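Local coordinates for protein beta-mannosidase (Trichoderma harzianum, PDB 4CVU) that probably hydrolyses beta-linked mannose from the non-reducing ends of mannosides, as a glycosylated fungal enzyme of glycoside hydrolase family 2, at residues E489-M494 with S535-N540; A539-L544 with H565-T570; A881-Y886 with A903-P908; S860-H865 with V933-D938. One frame throughout, in Å; residues are numbered along the deposited sequence.

How the contacts relate
Contacts 1 and 2 lie about 17 and 22 Å from the centre of the chain, in the probable (beta/alpha)8-barrel region, which in family 2 carries the active site. They share Ala539 and Asn540, so one loop packs first on a helix start and then on a second loop. Contacts 3 and 4, about 34 and 35 Å from that centre, sit in the C-terminal Ig-fold domain and are joined through strand 884-890, the neighbour of both 904-906 and 932-934. The chemistry differs accordingly. Contact 1 is buried and joined by a serine and a water, while contact 2 is buried loop packing. Contact 3 is paired backbone, and contact 4, only partly buried, rests on an indole face.

Contact 1: residues E489-M494 with S535-N540; sequences EFENLM and SPCSAN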
loop_
_atom_site.group_PDB
_atom_site.type_symbol
_atom_site.label_atom_id
_atom_site.label_comp_id
_atom_site.label_asym_id
_atom_site.label_seq_id
_atom_site.Cartn_x
_atom_site.Cartn_y
_atom_site.Cartn_z
ATOM N N GLU A 489 17.219 23.388 -23.376
ATOM C CA GLU A 489 17.560 22.583 -24.573
ATOM C C GLU A 489 17.118 23.042 -25.981
ATOM O O GLU A 489 16.560 22.259 -26.733
ATOM C CB GLU A 489 17.133 21.129 -24.357
ATOM C CG GLU A 489 18.294 20.240 -23.908
ATOM C CD GLU A 489 17.902 19.223 -22.854
ATOM O OE1 GLU A 489 16.688 18.899 -22.758
ATOM O OE2 GLU A 489 18.834 18.727 -22.131
ATOM N N PHE A 490 17.386 24.292 -26.330
ATOM C CA PHE A 490 17.023 24.803 -27.597
ATOM C C PHE A 490 18.137 24.588 -28.619
ATOM O O PHE A 490 18.013 23.760 -29.450
ATOM C CB PHE A 490 16.694 26.283 -27.465
ATOM C CG PHE A 490 15.326 26.513 -26.970
ATOM C CD1 PHE A 490 15.030 26.371 -25.640
ATOM C CD2 PHE A 490 14.313 26.755 -27.844
ATOM C CE1 PHE A 490 13.739 26.521 -25.205
ATOM C CE2 PHE A 490 13.013 26.915 -27.425
ATOM C CZ PHE A 490 12.724 26.806 -26.092
ATOM N N GLU A 491 19.229 25.310 -28.491
ATOM C CA GLU A 491 20.271 25.327 -29.506
ATOM C C GLU A 491 21.096 24.035 -29.583
ATOM O O GLU A 491 21.741 23.734 -30.612
ATOM C CB GLU A 491 21.207 26.503 -29.240
ATOM C CG GLU A 491 20.650 27.891 -29.669
ATOM C CD GLU A 491 21.632 29.039 -29.408
ATOM O OE1 GLU A 491 22.828 28.855 -29.698
ATOM O OE2 GLU A 491 21.224 30.122 -28.922
ATOM N N ASN A 492 21.146 23.305 -28.471
ATOM C CA ASN A 492 21.905 22.055 -28.432
ATOM C C ASN A 492 21.084 20.815 -28.810
ATOM O O ASN A 492 21.671 19.751 -29.082
ATOM C CB ASN A 492 22.568 21.882 -27.073
ATOM C CG ASN A 492 21.581 21.573 -25.970
ATOM O OD1 ASN A 492 20.534 22.182 -25.865
ATOM N ND2 ASN A 492 21.944 20.624 -25.107
ATOM N N LEU A 493 19.750 20.939 -28.821
ATOM C CA LEU A 493 18.862 19.785 -29.056
ATOM C C LEU A 493 17.677 20.080 -30.009
ATOM O O LEU A 493 17.630 19.581 -31.131
ATOM C CB LEU A 493 18.345 19.239 -27.718
ATOM C CG LEU A 493 17.500 17.956 -27.761
ATOM C CD1 LEU A 493 18.318 16.806 -28.315
ATOM C CD2 LEU A 493 16.964 17.601 -26.393
ATOM N N MET A 494 16.720 20.882 -29.568
ATOM C CA MET A 494 15.476 21.030 -30.318
ATOM C C MET A 494 15.595 21.779 -31.635
ATOM O O MET A 494 14.921 21.419 -32.601
ATOM C CB MET A 494 14.399 21.678 -29.462
ATOM C CG MET A 494 13.960 20.810 -28.308
ATOM S SD MET A 494 13.733 19.082 -28.756
ATOM C CE MET A 494 12.625 19.308 -30.161
ATOM N N SER A 535 21.108 34.292 -20.992
ATOM C CA SER A 535 21.406 33.464 -22.118
ATOM C C SER A 535 20.069 33.017 -22.694
ATOM O O SER A 535 19.132 32.717 -21.927
ATOM C CB SER A 535 22.250 32.257 -21.670
ATOM O OG SER A 535 22.431 31.345 -22.735
ATOM N N PRO A 536 19.972 32.979 -24.028
ATOM C CA PRO A 536 18.704 32.618 -24.633
ATOM C C PRO A 536 18.303 31.138 -24.412
ATOM O O PRO A 536 17.139 30.802 -24.586
ATOM C CB PRO A 536 18.907 32.925 -26.110
ATOM C CG PRO A 536 20.381 32.925 -26.315
ATOM C CD PRO A 536 21.012 33.288 -25.022
ATOM N N CYS A 537 19.261 30.271 -24.044
ATOM C CA CYS A 537 18.918 28.900 -23.614
ATOM C C CYS A 537 19.995 28.296 -22.744
ATOM O O CYS A 537 21.117 28.818 -22.646
ATOM C CB CYS A 537 18.633 27.987 -24.796
ATOM S SG CYS A 537 20.027 27.890 -25.938
ATOM N N SER A 538 19.628 27.185 -22.121
ATOM C CA SER A 538 20.419 26.542 -21.072
ATOM C C SER A 538 21.767 26.039 -21.524
ATOM O O SER A 538 22.641 25.852 -20.692
ATOM C CB SER A 538 19.664 25.347 -20.522
ATOM O OG SER A 538 19.493 24.377 -21.547
ATOM N N ALA A 539 21.918 25.760 -22.815
ATOM C CA ALA A 539 23.171 25.284 -23.362
ATOM C C ALA A 539 23.383 25.804 -24.760
ATOM O O ALA A 539 22.555 25.571 -25.647
ATOM C CB ALA A 539 23.193 23.740 -23.386
ATOM N N ASN A 540 24.498 26.485 -24.967
ATOM C CA ASN A 540 24.827 27.028 -26.265
ATOM C C ASN A 540 26.326 27.357 -26.379
ATOM O O ASN A 540 27.074 27.259 -25.424
ATOM C CB ASN A 540 23.930 28.268 -26.620
ATOM C CG ASN A 540 24.058 29.390 -25.625
ATOM O OD1 ASN A 540 25.076 30.066 -25.596
ATOM N ND2 ASN A 540 23.023 29.574 -24.753
HETATM O O HOH W 1 19.785 24.908 -24.914
#
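The first turn of helix 490-501 packs against loop 537-540, the CA atoms of Phe490 and Cys537 6.0 Å apart, and opens with a pi-type turn closed by Met494 N on Glu489 O. Glu489, the N-cap residue, gives its backbone N to Ser538 OG at 3.1 Å, almost straight (176°); the serine hydroxyl reaches it by standing between its own N and carbonyl carbon (chi1 63°). Beside it, water 1 accepts from Phe490 N and Ala539 N and donates to Asn492 OD1, tying the two segments together. Ala539 presses its methyl on the amide of Asn492, with CB 3.7 Å from CG. Cys537 touches two neighbours: its CB meets Phe490 CB at 3.7 Å, and its SG lies 3.8 Å from Glu491 CB. The extended Glu491 chain passes this sulfur, OE1 coming within 3.3 Å of Asn540 CB, while OE2 is bonded to Tyr513. The Asn540 amide turns back to its own loop, ND2 donating to Ser535 OG at 2.7 Å in the amide plane. Following strand 481-485, the helix start lies at the C-terminal end of the barrel, where family 2 enzymes have their active site; Glu489, after an asparagine and close to the Glu594 carboxylate, is consistent with the family's Asn-Glu acid/base. Glu491 N is buried without a partner, and the nearby Glu556 carboxylate would probably raise the proton affinity of one of the pair.

Contact 2: residues A539-L544 with H565-T570; sequences ANNGWL and HIYGDT. With NAG (2-acetamido-2-deoxy-beta-D-glucopyranose), chain F.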
loop_
_atom_site.group_PDB
_atom_site.type_symbol
_atom_site.label_atom_id
_atom_site.label_comp_id
_atom_site.label_asym_id
_atom_site.label_seq_id
_atom_site.Cartn_x
_atom_site.Cartn_y
_atom_site.Cartn_z
ATOM N N ALA A 539 21.918 25.760 -22.815
ATOM C CA ALA A 539 23.171 25.284 -23.362
ATOM C C ALA A 539 23.383 25.804 -24.760
ATOM O O ALA A 539 22.555 25.571 -25.647
ATOM C CB ALA A 539 23.193 23.740 -23.386
ATOM N N ASN A 540 24.498 26.485 -24.967
ATOM C CA ASN A 540 24.827 27.028 -26.265
ATOM C C ASN A 540 26.326 27.357 -26.379
ATOM O O ASN A 540 27.074 27.259 -25.424
ATOM C CB ASN A 540 23.930 28.268 -26.620
ATOM C CG ASN A 540 24.058 29.390 -25.625
ATOM O OD1 ASN A 540 25.076 30.066 -25.596
ATOM N ND2 ASN A 540 23.023 29.574 -24.753
ATOM N N ASN A 541 26.752 27.730 -27.576
ATOM C CA ASN A 541 28.158 28.021 -27.849
ATOM C C ASN A 541 28.588 29.466 -27.591
ATOM O O ASN A 541 29.688 29.882 -27.999
ATOM C CB ASN A 541 28.486 27.627 -29.293
ATOM C CG ASN A 541 28.478 26.130 -29.484
ATOM O OD1 ASN A 541 28.956 25.396 -28.637
ATOM N ND2 ASN A 541 27.916 25.674 -30.573
ATOM N N GLY A 542 27.747 30.211 -26.877
ATOM C CA GLY A 542 28.053 31.576 -26.515
ATOM C C GLY A 542 27.615 32.589 -27.546
ATOM O O GLY A 542 27.032 32.225 -28.591
ATOM N N TRP A 543 27.906 33.857 -27.242
ATOM C CA TRP A 543 27.548 34.983 -28.110
ATOM C C TRP A 543 28.764 35.607 -28.801
ATOM O O TRP A 543 29.876 35.616 -28.273
ATOM C CB TRP A 543 26.809 36.064 -27.329
ATOM C CG TRP A 543 27.424 36.523 -26.049
ATOM C CD1 TRP A 543 27.184 36.006 -24.801
ATOM C CD2 TRP A 543 28.338 37.621 -25.849
ATOM N NE1 TRP A 543 27.892 36.698 -23.863
ATOM C CE2 TRP A 543 28.598 37.698 -24.473
ATOM C CE3 TRP A 543 28.953 38.545 -26.698
ATOM C CZ2 TRP A 543 29.459 38.662 -23.931
ATOM C CZ3 TRP A 543 29.798 39.500 -26.159
ATOM C CH2 TRP A 543 30.053 39.548 -24.799
ATOM N N LEU A 544 28.532 36.122 -29.997
ATOM C CA LEU A 544 29.519 36.923 -30.733
ATOM C C LEU A 544 29.439 38.425 -30.382
ATOM O O LEU A 544 30.462 39.101 -30.342
ATOM C CB LEU A 544 29.303 36.748 -32.235
ATOM C CG LEU A 544 29.240 35.299 -32.748
ATOM C CD1 LEU A 544 28.702 35.249 -34.164
ATOM C CD2 LEU A 544 30.618 34.658 -32.702
ATOM N N HIS A 565 38.881 24.776 -31.071
ATOM C CA HIS A 565 38.327 25.712 -30.076
ATOM C C HIS A 565 37.237 25.049 -29.257
ATOM O O HIS A 565 36.658 24.058 -29.694
ATOM C CB HIS A 565 37.775 26.943 -30.750
ATOM C CG HIS A 565 38.824 27.794 -31.392
ATOM N ND1 HIS A 565 38.642 29.136 -31.636
ATOM C CD2 HIS A 565 40.068 27.503 -31.829
ATOM C CE1 HIS A 565 39.723 29.635 -32.209
ATOM N NE2 HIS A 565 40.609 28.666 -32.326
ATOM N N ILE A 566 36.969 25.600 -28.073
ATOM C CA ILE A 566 35.987 25.019 -27.133
ATOM C C ILE A 566 34.946 26.077 -26.758
ATOM O O ILE A 566 35.302 27.230 -26.504
ATOM C CB ILE A 566 36.676 24.523 -25.863
ATOM C CG1 ILE A 566 37.546 23.319 -26.182
ATOM C CG2 ILE A 566 35.639 24.140 -24.794
ATOM C CD1 ILE A 566 38.494 22.943 -25.070
ATOM N N TYR A 567 33.681 25.673 -26.712
ATOM C CA TYR A 567 32.599 26.581 -26.464
ATOM C C TYR A 567 31.586 25.901 -25.565
ATOM O O TYR A 567 31.353 24.708 -25.669
ATOM C CB TYR A 567 31.861 26.942 -27.760
ATOM C CG TYR A 567 32.756 27.327 -28.912
ATOM C CD1 TYR A 567 33.282 26.358 -29.763
ATOM C CD2 TYR A 567 33.112 28.651 -29.122
ATOM C CE1 TYR A 567 34.116 26.715 -30.827
ATOM C CE2 TYR A 567 33.948 29.019 -30.188
ATOM C CZ TYR A 567 34.444 28.038 -31.027
ATOM O OH TYR A 567 35.290 28.379 -32.084
ATOM N N GLY A 568 30.955 26.675 -24.720
ATOM C CA GLY A 568 29.720 26.229 -24.088
ATOM C C GLY A 568 29.843 25.289 -22.934
ATOM O O GLY A 568 30.902 24.782 -22.623
ATOM N N ASP A 569 28.707 25.056 -22.291
ATOM C CA ASP A 569 28.587 24.026 -21.301
ATOM C C ASP A 569 28.312 22.660 -21.954
ATOM O O ASP A 569 28.021 22.590 -23.146
ATOM C CB ASP A 569 27.500 24.382 -20.266
ATOM C CG ASP A 569 26.135 24.648 -20.867
ATOM O OD1 ASP A 569 26.022 24.759 -22.118
ATOM O OD2 ASP A 569 25.131 24.737 -20.050
ATOM N N THR A 570 28.444 21.583 -21.170
ATOM C CA THR A 570 28.282 20.214 -21.671
ATOM C C THR A 570 27.146 19.441 -20.964
ATOM O O THR A 570 26.852 19.698 -19.807
ATOM C CB THR A 570 29.565 19.408 -21.501
ATOM O OG1 THR A 570 29.982 19.432 -20.129
ATOM C CG2 THR A 570 30.691 19.962 -22.395
HETATM C C1 NAG F . 34.253 37.047 -30.907
HETATM C C2 NAG F . 34.113 38.479 -31.460
HETATM C C3 NAG F . 33.577 38.488 -32.875
HETATM C C4 NAG F . 34.391 37.563 -33.739
HETATM C C5 NAG F . 34.408 36.168 -33.110
HETATM C C6 NAG F . 35.290 35.197 -33.894
HETATM C C7 NAG F . 33.764 40.077 -29.629
HETATM C C8 NAG F . 32.804 40.878 -28.777
HETATM N N2 NAG F . 33.269 39.300 -30.601
HETATM O O3 NAG F . 33.712 39.806 -33.339
HETATM O O4 NAG F . 33.832 37.518 -35.024
HETATM O O5 NAG F . 34.968 36.286 -31.838
HETATM O O6 NAG F . 35.064 33.899 -33.394
HETATM O O7 NAG F . 34.966 40.149 -29.415
#
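Asn541 and Tyr567 each turn CG beside their own backbone N (chi1 -70° and -47°), which sets the amide of one obliquely against the CB of the other: Asn541 OD1 lies 3.4 Å from Tyr567 CB. Both belong to loops between short strands of what is probably the (beta/alpha)8-barrel region, and the first is shaped by an Asx turn, in which Asn540 OD1 takes the N-H of Gly542 on a lone pair at 3.0 Å. The touching parts run antiparallel but meet by packing rather than by backbone bonds. At the closest point Gly568, with positive phi, brings its CA to 3.1 Å from Asn540 O, an approach open to a residue with no side chain. Further along, Asp569 OD1 comes to 3.2 Å from Ala539 CA; this oxygen is buried with no partner in the model. The polar ends look elsewhere, Asn541 ND2 to Tyr558 O and Tyr567 OH to Thr562 N, so each loop is also tied to the chain between them. Past the turn, the loop reaches an N-acetylglucosamine of a glycan carried by the protein itself, which is also bonded to Arg557. Its N2 donates to Leu544 O at 2.8 Å, with an angle of 159°.

Contact 3: residues A881-Y886 with A903-P908; sequences AGVSLY and AFVLRP
Two backbone bonds join Ser884 and Leu906 in a hydrogen-bonded antiparallel pair, the segments running almost exactly opposite ways. Ser884 N donates to Leu906 O at 2.9 Å, nearly along the C=O axis, and Leu906 N returns the bond to Ser884 O at 3.0 Å. Weaker CA-H...O contacts border the pair: Val883 CA approaches Leu906 O at 3.4 Å, and Val905 CA approaches Ser884 O at 3.5 Å. Apolar packing comes from Val905, whose two methyls serve different neighbours. CG1, set anti to the backbone N (chi1 173°), meets Val883 CG1 at 4.1 Å, the side chains crossing at a slant. CG2 lies 3.8 Å from Leu885 CD2, the two side chains lying side by side and pointing the same way. At one end the Pro908 ring covers Gly882, with CD 3.8 Å from Gly882 O. Among outside partners, Ser884 OG bonds to Thr887 OG1, and Tyr886 OH reaches Asp681 of helix 664-692. Leu906 packs on Val877 and Ala879 of strand 874-879, which belongs to the other sheet. At the far end Ala903 and Phe904 both face Thr887, a G1 beta bulge. Edge strand 904-906 paired on 884-890 is thus part of the smaller sheet of an Ig-like beta sandwich.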
loop_
_atom_site.group_PDB
_atom_site.type_symbol
_atom_site.label_atom_id
_atom_site.label_comp_id
_atom_site.label_asym_id
_atom_site.label_seq_id
_atom_site.Cartn_x
_atom_site.Cartn_y
_atom_site.Cartn_z
ATOM N N ALA A 881 36.810 -8.338 10.970
ATOM C CA ALA A 881 37.472 -9.492 10.349
ATOM C C ALA A 881 38.229 -9.180 9.069
ATOM O O ALA A 881 39.041 -9.977 8.610
ATOM C CB ALA A 881 36.436 -10.563 10.063
ATOM N N GLY A 882 37.930 -8.042 8.451
ATOM C CA GLY A 882 38.601 -7.668 7.217
ATOM C C GLY A 882 38.112 -6.338 6.686
ATOM O O GLY A 882 37.362 -5.625 7.359
ATOM N N VAL A 883 38.539 -6.006 5.479
ATOM C CA VAL A 883 38.161 -4.745 4.853
ATOM C C VAL A 883 36.717 -4.791 4.391
ATOM O O VAL A 883 36.284 -5.764 3.772
ATOM C CB VAL A 883 39.027 -4.434 3.620
ATOM C CG1 VAL A 883 38.469 -3.241 2.838
ATOM C CG2 VAL A 883 40.442 -4.162 4.050
ATOM N N SER A 884 35.977 -3.729 4.692
ATOM C CA SER A 884 34.625 -3.587 4.200
ATOM C C SER A 884 34.571 -2.530 3.125
ATOM O O SER A 884 35.010 -1.413 3.365
ATOM C CB SER A 884 33.708 -3.187 5.354
ATOM O OG SER A 884 32.564 -2.587 4.818
ATOM N N LEU A 885 34.022 -2.852 1.952
ATOM C CA LEU A 885 33.857 -1.884 0.874
ATOM C C LEU A 885 32.417 -1.398 0.803
ATOM O O LEU A 885 31.497 -2.183 0.986
ATOM C CB LEU A 885 34.239 -2.512 -0.484
ATOM C CG LEU A 885 35.654 -3.039 -0.593
ATOM C CD1 LEU A 885 35.926 -3.605 -1.999
ATOM C CD2 LEU A 885 36.602 -1.904 -0.267
ATOM N N TYR A 886 32.233 -0.099 0.534
ATOM C CA TYR A 886 30.937 0.506 0.313
ATOM C C TYR A 886 30.098 0.238 1.565
ATOM O O TYR A 886 29.001 -0.252 1.424
ATOM C CB TYR A 886 30.176 -0.072 -0.891
ATOM C CG TYR A 886 30.876 0.185 -2.216
ATOM C CD1 TYR A 886 30.698 1.359 -2.889
ATOM C CD2 TYR A 886 31.707 -0.753 -2.749
ATOM C CE1 TYR A 886 31.371 1.620 -4.113
ATOM C CE2 TYR A 886 32.384 -0.514 -3.971
ATOM C CZ TYR A 886 32.178 0.672 -4.639
ATOM O OH TYR A 886 32.845 0.967 -5.875
ATOM N N ALA A 903 28.768 5.068 2.563
ATOM C CA ALA A 903 29.437 4.443 1.427
ATOM C C ALA A 903 30.935 4.664 1.483
ATOM O O ALA A 903 31.506 5.278 0.599
ATOM C CB ALA A 903 28.865 4.954 0.101
ATOM N N PHE A 904 31.564 4.143 2.542
ATOM C CA PHE A 904 32.987 4.333 2.769
ATOM C C PHE A 904 33.740 2.993 2.949
ATOM O O PHE A 904 33.150 1.929 3.192
ATOM C CB PHE A 904 33.216 5.239 3.990
ATOM C CG PHE A 904 32.411 4.854 5.219
ATOM C CD1 PHE A 904 32.839 3.847 6.064
ATOM C CD2 PHE A 904 31.225 5.516 5.524
ATOM C CE1 PHE A 904 32.103 3.507 7.185
ATOM C CE2 PHE A 904 30.485 5.174 6.649
ATOM C CZ PHE A 904 30.931 4.154 7.480
ATOM N N VAL A 905 35.038 3.040 2.722
ATOM C CA VAL A 905 35.905 1.924 2.981
ATOM C C VAL A 905 36.314 1.921 4.428
ATOM O O VAL A 905 36.624 2.932 4.980
ATOM C CB VAL A 905 37.171 1.949 2.071
ATOM C CG1 VAL A 905 38.155 0.873 2.464
ATOM C CG2 VAL A 905 36.772 1.780 0.617
ATOM N N LEU A 906 36.322 0.748 5.027
ATOM C CA LEU A 906 36.674 0.614 6.413
ATOM C C LEU A 906 37.640 -0.549 6.567
ATOM O O LEU A 906 37.374 -1.607 6.046
ATOM C CB LEU A 906 35.416 0.315 7.174
ATOM C CG LEU A 906 35.329 0.649 8.630
ATOM C CD1 LEU A 906 35.522 2.108 8.898
ATOM C CD2 LEU A 906 33.991 0.150 9.111
ATOM N N ARG A 907 38.737 -0.350 7.300
ATOM C CA ARG A 907 39.734 -1.407 7.537
ATOM C C ARG A 907 39.622 -1.851 8.969
ATOM O O ARG A 907 39.252 -1.092 9.785
ATOM C CB ARG A 907 41.155 -0.923 7.340
ATOM C CG ARG A 907 41.366 0.152 6.318
ATOM C CD ARG A 907 42.817 0.172 5.942
ATOM N NE ARG A 907 43.390 1.490 6.042
ATOM C CZ ARG A 907 44.621 1.737 6.467
ATOM N NH1 ARG A 907 45.430 0.760 6.867
ATOM N NH2 ARG A 907 45.019 2.983 6.523
ATOM N N PRO A 908 39.979 -3.090 9.261
ATOM C CA PRO A 908 39.686 -3.622 10.569
ATOM C C PRO A 908 40.502 -2.944 11.637
ATOM O O PRO A 908 41.605 -2.479 11.361
ATOM C CB PRO A 908 40.019 -5.098 10.438
ATOM C CG PRO A 908 40.992 -5.178 9.327
ATOM C CD PRO A 908 40.639 -4.078 8.396
#

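Contact 4: residues S860-H865 with V933-D938; sequences SDPKLH and VESLWD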
loop_
_atom_site.group_PDB
_atom_site.type_symbol
_atom_site.label_atom_id
_atom_site.label_comp_id
_atom_site.label_asym_id
_atom_site.label_seq_id
_atom_site.Cartn_x
_atom_site.Cartn_y
_atom_site.Cartn_z
ATOM N N SER A 860 35.428 -10.670 1.728
ATOM C CA SER A 860 34.992 -11.680 2.649
ATOM C C SER A 860 34.146 -10.976 3.695
ATOM O O SER A 860 34.121 -9.762 3.771
ATOM C CB SER A 860 36.211 -12.399 3.272
ATOM O OG SER A 860 37.083 -11.493 3.936
ATOM N N ASP A 861 33.470 -11.734 4.514
ATOM C CA ASP A 861 32.655 -11.126 5.561
ATOM C C ASP A 861 33.548 -10.278 6.491
ATOM O O ASP A 861 34.357 -10.822 7.249
ATOM C CB ASP A 861 31.935 -12.230 6.345
ATOM C CG ASP A 861 30.933 -11.682 7.316
ATOM O OD1 ASP A 861 30.935 -10.455 7.578
ATOM O OD2 ASP A 861 30.160 -12.499 7.832
ATOM N N PRO A 862 33.405 -8.945 6.444
ATOM C CA PRO A 862 34.143 -8.060 7.341
ATOM C C PRO A 862 33.651 -8.090 8.784
ATOM O O PRO A 862 34.262 -7.462 9.636
ATOM C CB PRO A 862 33.871 -6.668 6.749
ATOM C CG PRO A 862 32.484 -6.803 6.186
ATOM C CD PRO A 862 32.418 -8.200 5.635
ATOM N N LYS A 863 32.557 -8.773 9.049
ATOM C CA LYS A 863 32.010 -8.868 10.404
ATOM C C LYS A 863 31.886 -7.497 11.044
ATOM O O LYS A 863 32.614 -7.168 11.963
ATOM C CB LYS A 863 32.878 -9.802 11.270
ATOM C CG LYS A 863 32.951 -11.209 10.699
ATOM C CD LYS A 863 32.648 -12.251 11.759
ATOM C CE LYS A 863 32.598 -13.653 11.172
ATOM N NZ LYS A 863 31.500 -13.775 10.171
ATOM N N LEU A 864 30.955 -6.692 10.527
ATOM C CA LEU A 864 30.789 -5.326 10.955
ATOM C C LEU A 864 30.088 -5.293 12.296
ATOM O O LEU A 864 29.199 -6.097 12.540
ATOM C CB LEU A 864 29.942 -4.538 9.947
ATOM C CG LEU A 864 30.556 -4.172 8.600
ATOM C CD1 LEU A 864 29.462 -3.777 7.637
ATOM C CD2 LEU A 864 31.526 -3.019 8.771
ATOM N N HIS A 865 30.556 -4.450 13.169
ATOM C CA HIS A 865 29.821 -4.109 14.416
ATOM C C HIS A 865 29.316 -2.600 14.451
ATOM O O HIS A 865 29.927 -1.602 13.993
ATOM C CB HIS A 865 30.723 -4.283 15.654
ATOM C CG HIS A 865 30.994 -5.706 16.055
ATOM N ND1 HIS A 865 31.656 -6.603 15.246
ATOM C CD2 HIS A 865 30.735 -6.369 17.209
ATOM C CE1 HIS A 865 31.781 -7.758 15.876
ATOM N NE2 HIS A 865 31.235 -7.641 17.074
ATOM N N VAL A 933 23.689 -1.636 9.308
ATOM C CA VAL A 933 24.913 -1.405 8.494
ATOM C C VAL A 933 25.175 -2.595 7.580
ATOM O O VAL A 933 24.839 -3.720 7.907
ATOM C CB VAL A 933 26.141 -1.063 9.387
ATOM C CG1 VAL A 933 26.554 -2.217 10.289
ATOM C CG2 VAL A 933 27.361 -0.624 8.533
ATOM N N GLU A 934 25.818 -2.370 6.424
ATOM C CA GLU A 934 26.051 -3.464 5.525
ATOM C C GLU A 934 27.194 -3.017 4.673
ATOM O O GLU A 934 27.648 -1.891 4.832
ATOM C CB GLU A 934 24.837 -3.710 4.615
ATOM C CG GLU A 934 24.670 -2.659 3.514
ATOM C CD GLU A 934 23.339 -2.784 2.813
ATOM O OE1 GLU A 934 22.259 -2.630 3.491
ATOM O OE2 GLU A 934 23.350 -3.072 1.586
ATOM N N SER A 935 27.641 -3.922 3.803
ATOM C CA SER A 935 28.723 -3.616 2.832
ATOM C C SER A 935 28.526 -4.348 1.511
ATOM O O SER A 935 27.616 -5.134 1.307
ATOM C CB SER A 935 30.087 -3.963 3.457
ATOM O OG SER A 935 30.349 -5.383 3.521
ATOM N N LEU A 936 29.462 -4.163 0.600
ATOM C CA LEU A 936 29.391 -4.858 -0.644
ATOM C C LEU A 936 29.209 -6.348 -0.468
ATOM O O LEU A 936 28.484 -7.004 -1.257
ATOM C CB LEU A 936 30.715 -4.600 -1.386
ATOM C CG LEU A 936 30.742 -4.940 -2.854
ATOM C CD1 LEU A 936 29.922 -3.975 -3.707
ATOM C CD2 LEU A 936 32.209 -4.918 -3.297
ATOM N N TRP A 937 29.902 -6.916 0.522
ATOM C CA TRP A 937 29.812 -8.351 0.812
ATOM C C TRP A 937 28.378 -8.824 0.906
ATOM O O TRP A 937 28.032 -9.913 0.464
ATOM C CB TRP A 937 30.567 -8.663 2.127
ATOM C CG TRP A 937 30.244 -9.990 2.732
ATOM C CD1 TRP A 937 29.388 -10.238 3.784
ATOM C CD2 TRP A 937 30.735 -11.253 2.303
ATOM N NE1 TRP A 937 29.331 -11.570 4.025
ATOM C CE2 TRP A 937 30.141 -12.226 3.133
ATOM C CE3 TRP A 937 31.613 -11.658 1.292
ATOM C CZ2 TRP A 937 30.402 -13.598 2.998
ATOM C CZ3 TRP A 937 31.879 -13.024 1.144
ATOM C CH2 TRP A 937 31.273 -13.986 2.003
ATOM N N ASP A 938 27.521 -7.989 1.473
ATOM C CA ASP A 938 26.157 -8.444 1.750
ATOM C C ASP A 938 25.301 -8.567 0.475
ATOM O O ASP A 938 24.307 -9.266 0.491
ATOM C CB ASP A 938 25.484 -7.507 2.738
ATOM C CG ASP A 938 26.094 -7.613 4.101
ATOM O OD1 ASP A 938 25.990 -8.693 4.703
ATOM O OD2 ASP A 938 26.695 -6.629 4.557
#
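The indole of Trp937 lies flat against the Ser860-Asp861 backbone, and this is the tight end of the contact. Asp861 CA stands 3.6 Å from the centroid of the five-membered ring, 6° off its normal, as a CH-pi contact, while Asp861 N is 3.5 Å from Trp937 CD2 over the same face. The ring gets there because CG is anti to the backbone N (chi1 164°). Asp861 continues the cover, its CB 3.5 Å from Trp937 NE1 and its carboxylate tilted 16° from the ring plane. Pro862 fills the next place, with CD 4.0 Å from Trp937 CB and CG 3.7 Å from Ser935 OG. Leu864 forms a second apolar patch, its CD1 meeting Val933 CG2 at 3.9 Å and the backbone carbonyl of Glu934. Lys863 and His865, on the solvent side, stay clear of 933-938. Lys863 instead bonds back to Asp861: its N meets OD1 in an Asx turn, and its NZ forms a salt bridge with OD2 at 3.0 Å. Both nitrogens lie on one side of the carboxylate, N less steeply, and Trp937 on the opposite side. Segments 860-865 and 933-938 thus bring the two sheets of the Ig-like sandwich together near its margin, both also bonding to the 881-885 region between them. Lys863 pairs with the charge of Asp861; the contact with 933-938 is CH-pi and apolar.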